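PDB 6HXI: succinyl-CoA ligase (ADP-forming) subunit alpha from Methanosaeta concilii, which binds coenzyme A and combines a CoA-ligase region with a largely helical citrate-synthase-like region in one chain of a multi-chain assembly. Local coordinates for residues T252-A257 and Y316-T321; R459-A464 and P486-K491; Q473-M478 and E527-K532. All blocks are in the same frame, centred on the assembly; numbering follows the deposited sequence.

Interaction 1 (T252-A257 and Y316-T321)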
loop_
_atom_site.group_PDB
_atom_site.type_symbol
_atom_site.label_atom_id
_atom_site.label_comp_id
_atom_site.label_asym_id
_atom_site.label_seq_id
_atom_site.Cartn_x
_atom_site.Cartn_y
_atom_site.Cartn_z
ATOM N N THR B 252 -51.799 -52.085 -22.332
ATOM C CA THR B 252 -53.267 -52.087 -22.386
ATOM C C THR B 252 -53.859 -50.672 -22.464
ATOM O O THR B 252 -54.962 -50.506 -22.989
ATOM C CB THR B 252 -53.862 -52.902 -21.230
ATOM O OG1 THR B 252 -53.579 -52.252 -19.989
ATOM C CG2 THR B 252 -53.361 -54.347 -21.208
ATOM N N LYS B 253 -53.133 -49.662 -21.935
ATOM C CA LYS B 253 -53.541 -48.251 -21.954
ATOM C C LYS B 253 -53.494 -47.734 -23.388
ATOM O O LYS B 253 -52.635 -48.208 -24.141
ATOM C CB LYS B 253 -52.622 -47.408 -21.063
ATOM C CG LYS B 253 -52.983 -47.506 -19.598
ATOM C CD LYS B 253 -51.896 -46.968 -18.686
ATOM C CE LYS B 253 -52.078 -47.588 -17.330
ATOM N NZ LYS B 253 -51.061 -47.137 -16.374
ATOM N N PRO B 254 -54.395 -46.800 -23.812
ATOM C CA PRO B 254 -54.330 -46.320 -25.207
ATOM C C PRO B 254 -53.030 -45.561 -25.483
ATOM O O PRO B 254 -52.620 -44.726 -24.683
ATOM C CB PRO B 254 -55.600 -45.478 -25.364
ATOM C CG PRO B 254 -55.966 -45.076 -23.993
ATOM C CD PRO B 254 -55.482 -46.136 -23.058
ATOM N N LEU B 255 -52.341 -45.932 -26.578
ATOM C CA LEU B 255 -51.055 -45.383 -26.999
ATOM C C LEU B 255 -51.123 -44.598 -28.316
ATOM O O LEU B 255 -51.442 -45.178 -29.356
ATOM C CB LEU B 255 -50.018 -46.523 -27.117
ATOM C CG LEU B 255 -48.561 -46.087 -27.353
ATOM C CD1 LEU B 255 -47.667 -46.576 -26.258
ATOM C CD2 LEU B 255 -48.055 -46.561 -28.702
ATOM N N VAL B 256 -50.781 -43.293 -28.276
ATOM C CA VAL B 256 -50.701 -42.425 -29.463
ATOM C C VAL B 256 -49.267 -42.564 -29.951
ATOM O O VAL B 256 -48.341 -42.497 -29.144
ATOM C CB VAL B 256 -51.081 -40.942 -29.190
ATOM C CG1 VAL B 256 -50.951 -40.097 -30.452
ATOM C CG2 VAL B 256 -52.496 -40.823 -28.615
ATOM N N ALA B 257 -49.070 -42.799 -31.248
ATOM C CA ALA B 257 -47.717 -42.978 -31.765
ATOM C C ALA B 257 -47.476 -42.337 -33.120
ATOM O O ALA B 257 -48.302 -42.449 -34.016
ATOM C CB ALA B 257 -47.390 -44.456 -31.832
ATOM N N TYR B 316 -57.945 -38.654 -25.310
ATOM C CA TYR B 316 -58.279 -38.043 -24.025
ATOM C C TYR B 316 -59.813 -37.986 -23.866
ATOM O O TYR B 316 -60.328 -38.440 -22.842
ATOM C CB TYR B 316 -57.609 -36.651 -23.864
ATOM C CG TYR B 316 -58.050 -35.882 -22.631
ATOM C CD1 TYR B 316 -57.518 -36.169 -21.375
ATOM C CD2 TYR B 316 -58.996 -34.862 -22.722
ATOM C CE1 TYR B 316 -57.948 -35.489 -20.234
ATOM C CE2 TYR B 316 -59.438 -34.180 -21.588
ATOM C CZ TYR B 316 -58.909 -34.495 -20.347
ATOM O OH TYR B 316 -59.337 -33.816 -19.228
ATOM N N ASP B 317 -60.535 -37.489 -24.896
ATOM C CA ASP B 317 -62.001 -37.392 -24.900
ATOM C C ASP B 317 -62.648 -38.743 -24.646
ATOM O O ASP B 317 -63.624 -38.809 -23.905
ATOM C CB ASP B 317 -62.529 -36.767 -26.203
ATOM C CG ASP B 317 -62.399 -35.249 -26.296
ATOM O OD1 ASP B 317 -61.865 -34.629 -25.338
ATOM O OD2 ASP B 317 -62.812 -34.680 -27.330
ATOM N N MET B 318 -62.087 -39.818 -25.222
ATOM C CA MET B 318 -62.541 -41.194 -25.035
ATOM C C MET B 318 -62.391 -41.605 -23.558
ATOM O O MET B 318 -63.293 -42.245 -23.021
ATOM C CB MET B 318 -61.751 -42.121 -25.965
ATOM C CG MET B 318 -61.947 -43.599 -25.709
ATOM S SD MET B 318 -60.792 -44.573 -26.710
ATOM C CE MET B 318 -59.299 -44.432 -25.747
ATOM N N LEU B 319 -61.283 -41.194 -22.891
ATOM C CA LEU B 319 -61.064 -41.494 -21.471
ATOM C C LEU B 319 -62.026 -40.704 -20.585
ATOM O O LEU B 319 -62.446 -41.223 -19.546
ATOM C CB LEU B 319 -59.616 -41.241 -21.036
ATOM C CG LEU B 319 -58.500 -42.037 -21.719
ATOM C CD1 LEU B 319 -57.166 -41.424 -21.401
ATOM C CD2 LEU B 319 -58.485 -43.489 -21.281
ATOM N N LEU B 320 -62.389 -39.461 -21.013
ATOM C CA LEU B 320 -63.352 -38.580 -20.331
ATOM C C LEU B 320 -64.767 -39.157 -20.346
ATOM O O LEU B 320 -65.468 -39.035 -19.341
ATOM C CB LEU B 320 -63.405 -37.201 -20.993
ATOM C CG LEU B 320 -62.660 -36.037 -20.352
ATOM C CD1 LEU B 320 -63.086 -34.748 -21.010
ATOM C CD2 LEU B 320 -62.940 -35.918 -18.846
ATOM N N THR B 321 -65.201 -39.731 -21.503
ATOM C CA THR B 321 -66.529 -40.340 -21.708
ATOM C C THR B 321 -66.701 -41.551 -20.791
ATOM O O THR B 321 -67.668 -41.621 -20.038
ATOM C CB THR B 321 -66.776 -40.737 -23.197
ATOM O OG1 THR B 321 -65.942 -41.843 -23.587
ATOM C CG2 THR B 321 -66.639 -39.568 -24.169
#
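Pro-254 lays the CB-CG edge of its ring against two neighbouring side chains of helix 308-322, Met-318 and Leu-319. Its CG sits 3.8 Å from Met-318 CE, with the ring CB almost as near the same methyl at 3.9 Å. Pro-254 CG also stands 4.0 Å from Leu-319 CD2. Thus one ring carbon bridges two methyl groups, and both side chains run slantwise to the ring. The methionine reaches this place by leaving the helix with CG opposite the backbone N (chi1 170°) and folding at its last torsion (chi3 80°), which turns CE toward the proline. The contact is enclosed where Leu-319 is buried: that leucine also touches Met-227 and Val-325, while Pro-254 rests in addition on Val-315 and Tyr-300. The Met-318 side is the more open to solvent, although its methyl touches the ring just as closely, and the helix passes on to exposed Thr-321, whose OG1 bonds back to Met-318 O at 2.7 Å. Helix 308-322 packs here at the start of strand 255-260, the edge strand, within this chain, of a mixed and mainly parallel sheet, in the layered alpha/beta arrangement of CoA-ligase domains.

Interaction 2 (R459-A464 and P486-K491). With COA (coenzyme A), chain G.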
loop_
_atom_site.group_PDB
_atom_site.type_symbol
_atom_site.label_atom_id
_atom_site.label_comp_id
_atom_site.label_asym_id
_atom_site.label_seq_id
_atom_site.Cartn_x
_atom_site.Cartn_y
_atom_site.Cartn_z
ATOM N N ARG B 459 4.927 24.247 -10.069
ATOM C CA ARG B 459 3.995 25.150 -9.396
ATOM C C ARG B 459 4.585 26.538 -9.164
ATOM O O ARG B 459 4.047 27.522 -9.666
ATOM C CB ARG B 459 3.614 24.511 -8.046
ATOM C CG ARG B 459 2.365 25.045 -7.368
ATOM C CD ARG B 459 1.528 23.916 -6.765
ATOM N NE ARG B 459 2.319 22.876 -6.096
ATOM C CZ ARG B 459 1.945 21.609 -5.983
ATOM N NH1 ARG B 459 2.712 20.741 -5.339
ATOM N NH2 ARG B 459 0.791 21.202 -6.496
ATOM N N GLU B 460 5.706 26.604 -8.419
ATOM C CA GLU B 460 6.389 27.834 -8.036
ATOM C C GLU B 460 6.966 28.612 -9.189
ATOM O O GLU B 460 6.801 29.842 -9.214
ATOM C CB GLU B 460 7.462 27.582 -6.948
ATOM C CG GLU B 460 6.860 27.295 -5.568
ATOM C CD GLU B 460 5.688 28.150 -5.107
ATOM O OE1 GLU B 460 4.684 27.579 -4.621
ATOM O OE2 GLU B 460 5.777 29.394 -5.217
ATOM N N PHE B 461 7.661 27.928 -10.131
ATOM C CA PHE B 461 8.233 28.603 -11.305
ATOM C C PHE B 461 7.131 29.124 -12.231
ATOM O O PHE B 461 7.237 30.247 -12.700
ATOM C CB PHE B 461 9.239 27.709 -12.052
ATOM C CG PHE B 461 10.611 27.650 -11.410
ATOM C CD1 PHE B 461 10.841 26.852 -10.291
ATOM C CD2 PHE B 461 11.653 28.431 -11.885
ATOM C CE1 PHE B 461 12.106 26.811 -9.691
ATOM C CE2 PHE B 461 12.923 28.377 -11.283
ATOM C CZ PHE B 461 13.142 27.558 -10.208
ATOM N N LYS B 462 6.069 28.328 -12.477
ATOM C CA LYS B 462 4.964 28.742 -13.358
ATOM C C LYS B 462 4.313 30.043 -12.818
ATOM O O LYS B 462 4.145 30.998 -13.564
ATOM C CB LYS B 462 3.918 27.616 -13.507
ATOM C CG LYS B 462 3.016 27.780 -14.698
ATOM C CD LYS B 462 1.677 27.088 -14.553
ATOM C CE LYS B 462 0.862 27.448 -15.768
ATOM N NZ LYS B 462 -0.554 27.765 -15.458
ATOM N N ARG B 463 3.994 30.076 -11.522
ATOM C CA ARG B 463 3.380 31.219 -10.845
ATOM C C ARG B 463 4.257 32.481 -10.960
ATOM O O ARG B 463 3.775 33.510 -11.416
ATOM C CB ARG B 463 3.064 30.860 -9.379
ATOM C CG ARG B 463 2.531 32.027 -8.547
ATOM C CD ARG B 463 2.652 31.791 -7.052
ATOM N NE ARG B 463 4.027 31.504 -6.625
ATOM C CZ ARG B 463 4.951 32.421 -6.345
ATOM N NH1 ARG B 463 4.670 33.714 -6.454
ATOM N NH2 ARG B 463 6.166 32.050 -5.966
ATOM N N ALA B 464 5.537 32.390 -10.635
ATOM C CA ALA B 464 6.446 33.524 -10.721
ATOM C C ALA B 464 6.466 34.118 -12.116
ATOM O O ALA B 464 6.236 35.312 -12.270
ATOM C CB ALA B 464 7.850 33.107 -10.297
ATOM N N PRO B 486 12.031 25.204 -4.663
ATOM C CA PRO B 486 11.966 23.795 -5.080
ATOM C C PRO B 486 12.558 23.635 -6.482
ATOM O O PRO B 486 12.368 24.514 -7.329
ATOM C CB PRO B 486 10.474 23.474 -5.003
ATOM C CG PRO B 486 9.789 24.779 -5.210
ATOM C CD PRO B 486 10.686 25.816 -4.602
ATOM N N GLY B 487 13.354 22.587 -6.673
ATOM C CA GLY B 487 14.031 22.322 -7.933
ATOM C C GLY B 487 15.393 22.975 -8.045
ATOM O O GLY B 487 16.086 22.809 -9.048
ATOM N N ILE B 488 15.804 23.688 -6.979
ATOM C CA ILE B 488 17.093 24.374 -6.894
ATOM C C ILE B 488 17.914 23.747 -5.793
ATOM O O ILE B 488 17.410 23.615 -4.679
ATOM C CB ILE B 488 16.931 25.934 -6.696
ATOM C CG1 ILE B 488 16.443 26.643 -7.978
ATOM C CG2 ILE B 488 18.247 26.621 -6.150
ATOM C CD1 ILE B 488 17.507 26.780 -9.210
ATOM N N GLY B 489 19.176 23.416 -6.104
ATOM C CA GLY B 489 20.138 22.894 -5.138
ATOM C C GLY B 489 20.518 21.438 -5.282
ATOM O O GLY B 489 19.681 20.587 -5.598
ATOM N N HIS B 490 21.785 21.147 -5.002
ATOM C CA HIS B 490 22.376 19.812 -5.052
ATOM C C HIS B 490 23.481 19.713 -3.984
ATOM O O HIS B 490 24.157 20.707 -3.703
ATOM C CB HIS B 490 22.994 19.577 -6.439
ATOM C CG HIS B 490 23.208 18.133 -6.772
ATOM N ND1 HIS B 490 24.281 17.416 -6.245
ATOM C CD2 HIS B 490 22.486 17.320 -7.576
ATOM C CE1 HIS B 490 24.159 16.193 -6.736
ATOM N NE2 HIS B 490 23.106 16.094 -7.556
ATOM N N LYS B 491 23.681 18.518 -3.421
ATOM C CA LYS B 491 24.717 18.273 -2.402
ATOM C C LYS B 491 26.165 18.291 -2.964
ATOM O O LYS B 491 27.046 18.862 -2.307
ATOM C CB LYS B 491 24.457 16.971 -1.648
ATOM C CG LYS B 491 23.131 16.918 -0.908
ATOM C CD LYS B 491 22.717 15.463 -0.686
ATOM C CE LYS B 491 21.249 15.265 -0.389
ATOM N NZ LYS B 491 20.419 15.480 -1.596
HETATM N N1A COA G . 16.881 27.993 -3.158
HETATM C C2A COA G . 17.184 29.294 -3.079
HETATM N N3A COA G . 18.156 29.887 -2.372
HETATM C C4A COA G . 18.830 28.992 -1.632
HETATM C C5A COA G . 18.627 27.623 -1.604
HETATM C C6A COA G . 17.618 27.111 -2.443
HETATM N N6A COA G . 17.375 25.809 -2.592
HETATM N N7A COA G . 19.441 27.027 -0.652
HETATM C C8A COA G . 20.113 28.028 -0.144
HETATM N N9A COA G . 19.794 29.248 -0.684
HETATM C C1B COA G . 20.329 30.558 -0.314
HETATM C C2B COA G . 20.186 30.936 1.155
HETATM O O2B COA G . 18.881 31.448 1.432
HETATM C C3B COA G . 21.270 32.013 1.269
HETATM O O3B COA G . 20.826 33.285 0.747
HETATM P P3B COA G . 21.410 34.690 1.225
HETATM O O7A COA G . 22.892 34.618 1.078
HETATM O O8A COA G . 20.770 35.709 0.352
HETATM O O9A COA G . 20.920 34.877 2.671
HETATM C C4B COA G . 22.346 31.565 0.272
HETATM O O4B COA G . 21.717 30.586 -0.582
HETATM C C5B COA G . 23.599 30.993 0.885
HETATM O O5B COA G . 23.200 30.086 1.932
HETATM P P1A COA G . 23.980 30.043 3.367
HETATM O O1A COA G . 23.704 28.825 4.170
HETATM O O2A COA G . 23.807 31.333 4.152
HETATM O O3A COA G . 25.446 30.001 2.737
HETATM P P2A COA G . 26.959 29.732 3.152
HETATM O O4A COA G . 27.266 28.295 3.011
HETATM O O5A COA G . 27.783 30.554 2.188
HETATM O O6A COA G . 27.139 30.235 4.682
HETATM C CBP COA G . 28.814 31.606 5.807
HETATM C CCP COA G . 27.505 31.588 5.010
HETATM C CDP COA G . 29.140 33.064 6.157
HETATM C CEP COA G . 28.691 30.786 7.107
HETATM C CAP COA G . 29.940 30.998 4.925
HETATM O OAP COA G . 29.910 31.533 3.613
HETATM C C9P COA G . 31.359 31.085 5.472
HETATM O O9P COA G . 31.746 30.269 6.311
HETATM N N8P COA G . 32.136 32.067 4.984
HETATM C C7P COA G . 33.479 32.333 5.482
HETATM C C6P COA G . 33.568 33.679 6.148
HETATM C C5P COA G . 34.977 34.013 6.578
HETATM O O5P COA G . 35.946 33.569 5.963
HETATM N N4P COA G . 35.098 34.785 7.657
HETATM C C3P COA G . 36.384 35.109 8.260
HETATM C C2P COA G . 36.902 34.007 9.163
HETATM S S1P COA G . 38.382 34.690 9.959
#
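Pro-486 meets helix 453-466 twice, with its ring on Glu-460 and its carbonyl on Phe-461. The ring's CG lies 3.9 Å from Glu-460 CG, the side chains crossing at about a right angle. This stem of the glutamate bends at chi2 (-43°), and its carboxylate turns away to a salt bridge, Arg-463 NH2 to Glu-460 OE2 at 2.8 Å. Pro-486 O points at the rim of the phenylalanine, in the ring plane and 3.3 Å from Phe-461 CE1, so the oxygen faces the electropositive C-H edge. Gly-487 then turns the chain with a positive phi (89°), held by backbone bonding to Asn-539. Ile-488 stands between two groups: its CG1 comes 4.1 Å from Phe-461 CZ, while its CG2 lies 3.6 Å from N1A of coenzyme A. The carbonyl Ile-488 O approaches the adenine amino atom N6A of coenzyme A to 3.0 Å. Gly-489 and His-490 lead away from the helix, pairing through their backbones with Ile-537 and Asn-535. Around this loop, Phe-461 packs on Ala-522 and Val-525 of helix 517-530 and makes an edge-to-face pair with Phe-474 of helix 471-480, whose Met-478 touches Pro-486.

Interaction 3 (Q473-M478 and E527-K532). With COA (coenzyme A), chain G.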
loop_
_atom_site.group_PDB
_atom_site.type_symbol
_atom_site.label_atom_id
_atom_site.label_comp_id
_atom_site.label_asym_id
_atom_site.label_seq_id
_atom_site.Cartn_x
_atom_site.Cartn_y
_atom_site.Cartn_z
ATOM N N GLN B 473 13.094 39.148 -8.299
ATOM C CA GLN B 473 11.943 39.318 -7.408
ATOM C C GLN B 473 11.468 37.997 -6.853
ATOM O O GLN B 473 11.100 37.942 -5.682
ATOM C CB GLN B 473 10.788 40.066 -8.106
ATOM C CG GLN B 473 11.098 41.539 -8.376
ATOM C CD GLN B 473 9.928 42.265 -8.989
ATOM O OE1 GLN B 473 9.547 42.020 -10.140
ATOM N NE2 GLN B 473 9.347 43.192 -8.231
ATOM N N PHE B 474 11.481 36.925 -7.682
ATOM C CA PHE B 474 11.087 35.576 -7.269
ATOM C C PHE B 474 12.093 35.047 -6.256
ATOM O O PHE B 474 11.693 34.588 -5.181
ATOM C CB PHE B 474 10.983 34.633 -8.489
ATOM C CG PHE B 474 10.795 33.150 -8.199
ATOM C CD1 PHE B 474 9.793 32.710 -7.328
ATOM C CD2 PHE B 474 11.556 32.193 -8.867
ATOM C CE1 PHE B 474 9.562 31.346 -7.130
ATOM C CE2 PHE B 474 11.334 30.832 -8.653
ATOM C CZ PHE B 474 10.323 30.420 -7.795
ATOM N N VAL B 475 13.403 35.155 -6.579
ATOM C CA VAL B 475 14.497 34.737 -5.688
ATOM C C VAL B 475 14.355 35.489 -4.353
ATOM O O VAL B 475 14.310 34.846 -3.306
ATOM C CB VAL B 475 15.889 34.883 -6.375
ATOM C CG1 VAL B 475 17.050 34.671 -5.397
ATOM C CG2 VAL B 475 16.009 33.932 -7.563
ATOM N N GLY B 476 14.150 36.811 -4.423
ATOM C CA GLY B 476 13.946 37.670 -3.257
ATOM C C GLY B 476 12.726 37.325 -2.416
ATOM O O GLY B 476 12.838 37.209 -1.200
ATOM N N GLU B 477 11.548 37.146 -3.051
ATOM C CA GLU B 477 10.289 36.789 -2.377
ATOM C C GLU B 477 10.413 35.470 -1.575
ATOM O O GLU B 477 9.978 35.394 -0.421
ATOM C CB GLU B 477 9.131 36.691 -3.411
ATOM C CG GLU B 477 7.812 36.199 -2.830
ATOM C CD GLU B 477 6.792 35.657 -3.810
ATOM O OE1 GLU B 477 6.469 34.450 -3.719
ATOM O OE2 GLU B 477 6.267 36.451 -4.623
ATOM N N MET B 478 10.997 34.432 -2.204
ATOM C CA MET B 478 11.176 33.109 -1.603
ATOM C C MET B 478 12.097 33.153 -0.389
ATOM O O MET B 478 11.836 32.461 0.593
ATOM C CB MET B 478 11.673 32.109 -2.641
ATOM C CG MET B 478 10.651 31.821 -3.719
ATOM S SD MET B 478 9.163 30.963 -3.138
ATOM C CE MET B 478 9.749 29.272 -3.076
ATOM N N GLU B 527 20.986 31.493 -12.513
ATOM C CA GLU B 527 22.154 32.377 -12.573
ATOM C C GLU B 527 22.260 33.156 -11.290
ATOM O O GLU B 527 23.359 33.296 -10.756
ATOM C CB GLU B 527 22.099 33.326 -13.773
ATOM C CG GLU B 527 22.474 32.648 -15.073
ATOM C CD GLU B 527 22.549 33.599 -16.249
ATOM O OE1 GLU B 527 21.529 33.768 -16.956
ATOM O OE2 GLU B 527 23.643 34.167 -16.468
ATOM N N LEU B 528 21.106 33.583 -10.746
ATOM C CA LEU B 528 21.026 34.286 -9.463
ATOM C C LEU B 528 21.367 33.392 -8.252
ATOM O O LEU B 528 22.088 33.841 -7.364
ATOM C CB LEU B 528 19.642 34.926 -9.299
ATOM C CG LEU B 528 19.352 36.047 -10.291
ATOM C CD1 LEU B 528 17.915 36.322 -10.344
ATOM C CD2 LEU B 528 20.103 37.331 -9.909
ATOM N N THR B 529 20.834 32.142 -8.200
ATOM C CA THR B 529 21.086 31.242 -7.084
ATOM C C THR B 529 22.541 30.767 -7.099
ATOM O O THR B 529 23.167 30.763 -6.034
ATOM C CB THR B 529 20.048 30.109 -6.982
ATOM O OG1 THR B 529 20.081 29.287 -8.145
ATOM C CG2 THR B 529 18.643 30.619 -6.736
ATOM N N THR B 530 23.109 30.443 -8.291
ATOM C CA THR B 530 24.513 30.002 -8.387
ATOM C C THR B 530 25.498 31.156 -8.064
ATOM O O THR B 530 26.629 30.886 -7.668
ATOM C CB THR B 530 24.824 29.283 -9.716
ATOM O OG1 THR B 530 24.570 30.142 -10.819
ATOM C CG2 THR B 530 24.045 27.977 -9.876
ATOM N N ALA B 531 25.049 32.429 -8.164
ATOM C CA ALA B 531 25.837 33.622 -7.786
ATOM C C ALA B 531 26.002 33.704 -6.239
ATOM O O ALA B 531 26.834 34.469 -5.747
ATOM C CB ALA B 531 25.167 34.881 -8.308
ATOM N N LYS B 532 25.211 32.907 -5.479
ATOM C CA LYS B 532 25.284 32.839 -4.020
ATOM C C LYS B 532 26.168 31.666 -3.598
ATOM O O LYS B 532 27.091 31.832 -2.794
ATOM C CB LYS B 532 23.881 32.712 -3.390
ATOM C CG LYS B 532 22.904 33.830 -3.759
ATOM C CD LYS B 532 21.658 33.778 -2.867
ATOM C CE LYS B 532 20.702 34.900 -3.144
ATOM N NZ LYS B 532 19.604 34.938 -2.139
HETATM N N1A COA G . 16.881 27.993 -3.158
HETATM C C2A COA G . 17.184 29.294 -3.079
HETATM N N3A COA G . 18.156 29.887 -2.372
HETATM C C4A COA G . 18.830 28.992 -1.632
HETATM C C5A COA G . 18.627 27.623 -1.604
HETATM C C6A COA G . 17.618 27.111 -2.443
HETATM N N6A COA G . 17.375 25.809 -2.592
HETATM N N7A COA G . 19.441 27.027 -0.652
HETATM C C8A COA G . 20.113 28.028 -0.144
HETATM N N9A COA G . 19.794 29.248 -0.684
HETATM C C1B COA G . 20.329 30.558 -0.314
HETATM C C2B COA G . 20.186 30.936 1.155
HETATM O O2B COA G . 18.881 31.448 1.432
HETATM C C3B COA G . 21.270 32.013 1.269
HETATM O O3B COA G . 20.826 33.285 0.747
HETATM P P3B COA G . 21.410 34.690 1.225
HETATM O O7A COA G . 22.892 34.618 1.078
HETATM O O8A COA G . 20.770 35.709 0.352
HETATM O O9A COA G . 20.920 34.877 2.671
HETATM C C4B COA G . 22.346 31.565 0.272
HETATM O O4B COA G . 21.717 30.586 -0.582
HETATM C C5B COA G . 23.599 30.993 0.885
HETATM O O5B COA G . 23.200 30.086 1.932
HETATM P P1A COA G . 23.980 30.043 3.367
HETATM O O1A COA G . 23.704 28.825 4.170
HETATM O O2A COA G . 23.807 31.333 4.152
HETATM O O3A COA G . 25.446 30.001 2.737
HETATM P P2A COA G . 26.959 29.732 3.152
HETATM O O4A COA G . 27.266 28.295 3.011
HETATM O O5A COA G . 27.783 30.554 2.188
HETATM O O6A COA G . 27.139 30.235 4.682
HETATM C CBP COA G . 28.814 31.606 5.807
HETATM C CCP COA G . 27.505 31.588 5.010
HETATM C CDP COA G . 29.140 33.064 6.157
HETATM C CEP COA G . 28.691 30.786 7.107
HETATM C CAP COA G . 29.940 30.998 4.925
HETATM O OAP COA G . 29.910 31.533 3.613
HETATM C C9P COA G . 31.359 31.085 5.472
HETATM O O9P COA G . 31.746 30.269 6.311
HETATM N N8P COA G . 32.136 32.067 4.984
HETATM C C7P COA G . 33.479 32.333 5.482
HETATM C C6P COA G . 33.568 33.679 6.148
HETATM C C5P COA G . 34.977 34.013 6.578
HETATM O O5P COA G . 35.946 33.569 5.963
HETATM N N4P COA G . 35.098 34.785 7.657
HETATM C C3P COA G . 36.384 35.109 8.260
HETATM C C2P COA G . 36.902 34.007 9.163
HETATM S S1P COA G . 38.382 34.690 9.959
#
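Val-475 spreads its two methyls over three side chains of the 527-532 segment. Its chi1 of 171° sends CG1 toward Lys-532 and leaves CG2 for Leu-528 and Thr-529. Val-475 CG2 lies 4.1 Å from Leu-528 CD1, and the leucine CB is equally near, so the valine methyl rests alongside the root and one branch of that side chain. Leu-528 runs obliquely to the valine; it also packs on Pro-471 and Glu-472, and on Lys-228 of the citrate lyase chain. In Thr-529 the hydroxyl stands between backbone N and carbonyl carbon (chi1 62°), where OG1 hydrogen-bonds with Leu-536 O. Its methyl is thereby turned to the contact, Thr-529 CG2 being 4.3 Å from Val-475 CG2 and 4.2 Å from the adenine carbon C2A of coenzyme A. These helices, 471-480 and 517-530, belong to the helical citrate synthase C-terminal family region and here flank the coenzyme A pocket. Lys-532 follows in the same segment, its chain extended past CG so that it passes along the ligand. Lys-532 CB is 4.1 Å from the ribose carbon C4B of coenzyme A, and Lys-532 CD is 3.7 Å from O3B of the same ligand. At the end, Lys-532 NZ donates a 2.9 Å hydrogen bond to O8A of the coenzyme A 3'-phosphate, while meeting Val-475 CG1 tip to tip at 4.1 Å. Lys-479 and, from the second subunit, Arg-91 also hydrogen-bond coenzyme A.

In the fold
Interactions 2 and 3 are neighbours, with centres about 11 Å apart and segments that alternate along the chain. Phe-474 joins them by packing on Ala-464 and Arg-463, and Ile-488 touches Thr-529. Both reach the same coenzyme A: interaction 2 lies against its adenine, and interaction 3 extends from the adenine to the 3'-phosphate. The second subunit completes this site with Ser-89, Arg-91, Ser-92 and Ile-112, so the ligand sits where two copies of the protein meet. Interaction 1 belongs to the other end of the elongated chain, across its centre, with its own centre about 99 Å from that of interaction 2 and 109 Å from that of interaction 3.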